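Local structure of beta-galactosidase (4OIF) at residues A[264-268]-A[269-273]; A[458-461]-A[462-465]. The protein probably hydrolyses terminal, non-reducing beta-D-galactose residues from beta-D-galactosides, as a zinc-containing, trimeric member of glycoside hydrolase family 42. All blocks are in the same frame, centred on the assembly; numbering follows the deposited sequence.

Overall arrangement
Both contacts are local turns, and they follow one another in series along the chain without nesting or crossing. Contact 1 comes first, in the TIM-barrel part of the protein: residues 264-273 lead from the short strand 264-265, the antiparallel neighbour of strand 252-259, into helix 271-274. Contact 2, in the trimerisation domain, turns the chain after strand 456-459, an outermost strand of its mixed sheet, on the way to strand 470-473. Their centres lie about 14 Å apart, and they meet where Ser-272 CB packs 3.6 Å from Thr-460 CG2. Through this packing the two turns touch across the barrel part and the trimerisation domain of one subunit.

Contact 1. Residues A[264-268]-A[269-273]; sequences IPFQG and LDYSK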
loop_
_atom_site.group_PDB
_atom_site.type_symbol
_atom_site.label_atom_id
_atom_site.label_comp_id
_atom_site.label_asym_id
_atom_site.label_seq_id
_atom_site.Cartn_x
_atom_site.Cartn_y
_atom_site.Cartn_z
ATOM N N ILE A 264 -0.025 1.293 -22.282
ATOM C CA ILE A 264 -1.374 1.627 -22.704
ATOM C C ILE A 264 -1.397 3.093 -23.104
ATOM O O ILE A 264 -0.457 3.828 -22.814
ATOM C CB ILE A 264 -2.391 1.339 -21.592
ATOM C CG1 ILE A 264 -2.229 2.347 -20.452
ATOM C CG2 ILE A 264 -2.225 -0.100 -21.097
ATOM C CD1 ILE A 264 -3.116 2.079 -19.277
ATOM N N PRO A 265 -2.440 3.516 -23.817
ATOM C CA PRO A 265 -2.443 4.939 -24.159
ATOM C C PRO A 265 -2.398 5.797 -22.907
ATOM O O PRO A 265 -2.966 5.402 -21.881
ATOM C CB PRO A 265 -3.765 5.118 -24.906
ATOM C CG PRO A 265 -4.063 3.770 -25.464
ATOM C CD PRO A 265 -3.486 2.762 -24.528
ATOM N N PHE A 266 -1.701 6.928 -22.984
ATOM C CA PHE A 266 -1.655 7.869 -21.878
ATOM C C PHE A 266 -3.089 8.177 -21.453
ATOM O O PHE A 266 -3.955 8.425 -22.301
ATOM C CB PHE A 266 -0.903 9.140 -22.276
ATOM C CG PHE A 266 -0.855 10.176 -21.198
ATOM C CD1 PHE A 266 -0.229 9.908 -19.988
ATOM C CD2 PHE A 266 -1.420 11.429 -21.394
ATOM C CE1 PHE A 266 -0.179 10.866 -18.987
ATOM C CE2 PHE A 266 -1.369 12.395 -20.400
ATOM C CZ PHE A 266 -0.751 12.110 -19.192
ATOM N N GLN A 267 -3.342 8.115 -20.145
ATOM C CA GLN A 267 -4.695 8.218 -19.625
ATOM C C GLN A 267 -5.037 9.616 -19.158
ATOM O O GLN A 267 -6.203 9.916 -18.925
ATOM C CB GLN A 267 -4.902 7.230 -18.478
ATOM C CG GLN A 267 -5.054 5.793 -18.942
ATOM C CD GLN A 267 -5.976 5.705 -20.139
ATOM O OE1 GLN A 267 -7.196 5.858 -20.009
ATOM N NE2 GLN A 267 -5.396 5.492 -21.321
ATOM N N GLY A 268 -4.031 10.479 -19.046
ATOM C CA GLY A 268 -4.231 11.808 -18.496
ATOM C C GLY A 268 -4.850 12.848 -19.413
ATOM O O GLY A 268 -5.311 13.894 -18.951
ATOM N N LEU A 269 -4.853 12.573 -20.712
ATOM C CA LEU A 269 -5.354 13.527 -21.702
ATOM C C LEU A 269 -5.983 12.790 -22.877
ATOM O O LEU A 269 -5.538 11.707 -23.256
ATOM C CB LEU A 269 -4.223 14.429 -22.201
ATOM C CG LEU A 269 -3.610 15.437 -21.233
ATOM C CD1 LEU A 269 -2.363 16.059 -21.840
ATOM C CD2 LEU A 269 -4.633 16.508 -20.865
ATOM N N ASP A 270 -7.028 13.370 -23.447
ATOM C CA ASP A 270 -7.652 12.785 -24.622
ATOM C C ASP A 270 -6.862 13.183 -25.879
ATOM O O ASP A 270 -7.062 14.261 -26.442
ATOM C CB ASP A 270 -9.108 13.227 -24.723
ATOM C CG ASP A 270 -9.871 12.471 -25.785
ATOM O OD1 ASP A 270 -9.245 11.736 -26.574
ATOM O OD2 ASP A 270 -11.109 12.612 -25.832
ATOM N N TYR A 271 -5.961 12.310 -26.316
ATOM C CA TYR A 271 -5.113 12.626 -27.458
ATOM C C TYR A 271 -5.884 12.664 -28.774
ATOM O O TYR A 271 -5.413 13.250 -29.749
ATOM C CB TYR A 271 -3.975 11.617 -27.571
ATOM C CG TYR A 271 -2.867 11.795 -26.570
ATOM C CD1 TYR A 271 -2.640 13.025 -25.965
ATOM C CD2 TYR A 271 -2.046 10.727 -26.227
ATOM C CE1 TYR A 271 -1.625 13.189 -25.053
ATOM C CE2 TYR A 271 -1.035 10.878 -25.315
ATOM C CZ TYR A 271 -0.823 12.113 -24.734
ATOM O OH TYR A 271 0.203 12.258 -23.830
ATOM N N SER A 272 -7.059 12.036 -28.819
ATOM C CA SER A 272 -7.829 12.030 -30.057
ATOM C C SER A 272 -8.340 13.442 -30.328
ATOM O O SER A 272 -8.623 13.811 -31.463
ATOM C CB SER A 272 -8.988 11.039 -29.996
ATOM O OG SER A 272 -10.049 11.526 -29.211
ATOM N N LYS A 273 -8.431 14.228 -29.260
ATOM C CA LYS A 273 -8.851 15.618 -29.330
ATOM C C LYS A 273 -7.653 16.535 -29.537
ATOM O O LYS A 273 -7.756 17.559 -30.227
ATOM C CB LYS A 273 -9.608 16.003 -28.043
ATOM C CG LYS A 273 -10.612 17.132 -28.200
ATOM C CD LYS A 273 -11.314 17.421 -26.882
ATOM C CE LYS A 273 -12.534 18.309 -27.080
ATOM N NZ LYS A 273 -12.183 19.527 -27.866
#
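Phe-266 and Tyr-271 meet five residues apart, their side chains crossing at about a right angle although their ring planes are only 26° apart. The rings are slid past each other, with centroids 5.6 Å apart, so overlap is slight. The touch falls on one side of the phenylalanine: its CD2 lies 3.5 Å from Tyr-271 CZ, and its CB packs at the same distance from Tyr-271 CE2. Phe-266 swings CG anti to the backbone N (chi1 178°), which carries the ring back over the turn that follows. There Gly-268 N sits over the ring centre, 3.4 Å above the plane, and Leu-269 CG comes to the ring edge, in plane, 3.9 Å from Phe-266 CE2. The hydroxyl of Tyr-271 approaches the Phe-266 ring obliquely, OH 3.0 Å from CD2, and also hydrogen-bonds to Met-257 N, while the tyrosine ring stacks with Phe-256. Within the turn, Gln-267 folds back toward Pro-265 O, and its NE2 hydrogen-bonds to Tyr-417 OH. After it, Asp-270 N-caps the helix: OD1 accepts from Ser-272 N and Ser-272 OG (2.8 Å), both on the same face of the carboxylate plane. This N-capped entry to helix 271-274 belongs to the TIM-barrel part, beside the predicted active site: the Tyr-271 side chain lies about 7 Å from that of Glu-158, the predicted proton donor.

Contact 2. Residues A[458-461]-A[462-465]; sequences VITK and EHDF
A type I beta turn from Thr-460 to His-463 follows the strand residues Val-458 and Ile-459 and reverses the chain; its closing bond, His-463 N to Thr-460 O, is weak at 3.1 Å and 127°. The threonine side chain reinforces it. With OG1 between the backbone N and the carbonyl carbon (chi1 70°), the hydroxyl faces into the turn and accepts from Glu-462 N at 3.2 Å. The same OG1 lies in the plane of the imidazole of His-463, at its edge, and shares a hydrogen bond with ND1 at 3.3 Å. Ile-459 covers one face of that ring in a CH-pi contact, CB 3.9 Å from the centroid and 20° off the normal, while its CG2 packs against CD2. The other branch of the isoleucine ends at CD1, 4.0 Å from Phe-465 CD1. Lys-461 and Glu-462 run side by side, pointing the same way; a water bridges them, donating to Glu-462 OE2 and accepting from Lys-461 NZ at 2.7 Å. Each also has a salt bridge of its own, Lys-461 with Asp-418 and Glu-462 with Lys-276. Residues 462-465 touch two helices: His-463 NE2 bonds to Ser-312 O at the end of helix 296-312, and Phe-465 packs on helix 481-492 and makes a cation-pi contact with Arg-486, while Ile-459 touches Leu-471 of strand 470-473.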
loop_
_atom_site.group_PDB
_atom_site.type_symbol
_atom_site.label_atom_id
_atom_site.label_comp_id
_atom_site.label_asym_id
_atom_site.label_seq_id
_atom_site.Cartn_x
_atom_site.Cartn_y
_atom_site.Cartn_z
ATOM N N VAL A 458 -5.241 1.647 -35.445
ATOM C CA VAL A 458 -6.006 1.763 -34.204
ATOM C C VAL A 458 -6.595 3.159 -34.169
ATOM O O VAL A 458 -5.884 4.132 -33.965
ATOM C CB VAL A 458 -5.150 1.499 -32.957
ATOM C CG1 VAL A 458 -5.979 1.672 -31.690
ATOM C CG2 VAL A 458 -4.565 0.094 -33.013
ATOM N N ILE A 459 -7.901 3.242 -34.393
ATOM C CA ILE A 459 -8.587 4.510 -34.626
ATOM C C ILE A 459 -9.449 4.970 -33.461
ATOM O O ILE A 459 -9.625 4.260 -32.473
ATOM C CB ILE A 459 -9.501 4.429 -35.859
ATOM C CG1 ILE A 459 -10.640 3.437 -35.590
ATOM C CG2 ILE A 459 -8.682 4.078 -37.121
ATOM C CD1 ILE A 459 -11.629 3.325 -36.706
ATOM N N THR A 460 -9.983 6.176 -33.610
ATOM C CA THR A 460 -10.914 6.756 -32.663
ATOM C C THR A 460 -12.221 7.025 -33.386
ATOM O O THR A 460 -12.289 6.872 -34.603
ATOM C CB THR A 460 -10.375 8.053 -32.067
ATOM O OG1 THR A 460 -10.364 9.073 -33.075
ATOM C CG2 THR A 460 -8.975 7.837 -31.557
ATOM N N LYS A 461 -13.258 7.423 -32.650
ATOM C CA LYS A 461 -14.547 7.717 -33.269
ATOM C C LYS A 461 -14.456 8.949 -34.169
ATOM O O LYS A 461 -15.352 9.202 -34.959
ATOM C CB LYS A 461 -15.630 7.908 -32.207
ATOM C CG LYS A 461 -15.401 9.068 -31.262
ATOM C CD LYS A 461 -16.449 9.057 -30.168
ATOM C CE LYS A 461 -16.393 10.311 -29.319
ATOM N NZ LYS A 461 -15.155 10.337 -28.512
ATOM N N GLU A 462 -13.355 9.693 -34.061
ATOM C CA GLU A 462 -13.061 10.811 -34.959
ATOM C C GLU A 462 -12.586 10.366 -36.356
ATOM O O GLU A 462 -12.044 11.173 -37.110
ATOM C CB GLU A 462 -11.980 11.725 -34.348
ATOM C CG GLU A 462 -12.185 12.113 -32.889
ATOM C CD GLU A 462 -13.403 12.994 -32.675
ATOM O OE1 GLU A 462 -13.700 13.852 -33.546
ATOM O OE2 GLU A 462 -14.067 12.820 -31.628
ATOM N N HIS A 463 -12.761 9.093 -36.692
ATOM C CA HIS A 463 -12.261 8.552 -37.958
ATOM C C HIS A 463 -13.369 8.068 -38.866
ATOM O O HIS A 463 -14.460 7.715 -38.419
ATOM C CB HIS A 463 -11.301 7.377 -37.726
ATOM C CG HIS A 463 -9.906 7.786 -37.387
ATOM N ND1 HIS A 463 -9.556 8.293 -36.153
ATOM C CD2 HIS A 463 -8.767 7.753 -38.116
ATOM C CE1 HIS A 463 -8.263 8.564 -36.139
ATOM N NE2 HIS A 463 -7.761 8.246 -37.319
ATOM N N ASP A 464 -13.050 8.022 -40.149
ATOM C CA ASP A 464 -13.926 7.464 -41.154
ATOM C C ASP A 464 -13.974 5.942 -41.035
ATOM O O ASP A 464 -13.006 5.261 -41.364
ATOM C CB ASP A 464 -13.427 7.880 -42.535
ATOM C CG ASP A 464 -14.414 7.578 -43.635
ATOM O OD1 ASP A 464 -15.302 6.715 -43.451
ATOM O OD2 ASP A 464 -14.277 8.212 -44.703
ATOM N N PHE A 465 -15.096 5.406 -40.569
ATOM C CA PHE A 465 -15.241 3.960 -40.440
ATOM C C PHE A 465 -15.260 3.264 -41.801
ATOM O O PHE A 465 -14.764 2.138 -41.957
ATOM C CB PHE A 465 -16.526 3.606 -39.691
ATOM C CG PHE A 465 -16.547 4.045 -38.264
ATOM C CD1 PHE A 465 -15.372 4.357 -37.600
ATOM C CD2 PHE A 465 -17.748 4.142 -37.582
ATOM C CE1 PHE A 465 -15.394 4.759 -36.282
ATOM C CE2 PHE A 465 -17.774 4.544 -36.262
ATOM C CZ PHE A 465 -16.591 4.850 -35.611
HETATM O O HOH W 1 -12.856 10.940 -29.741
#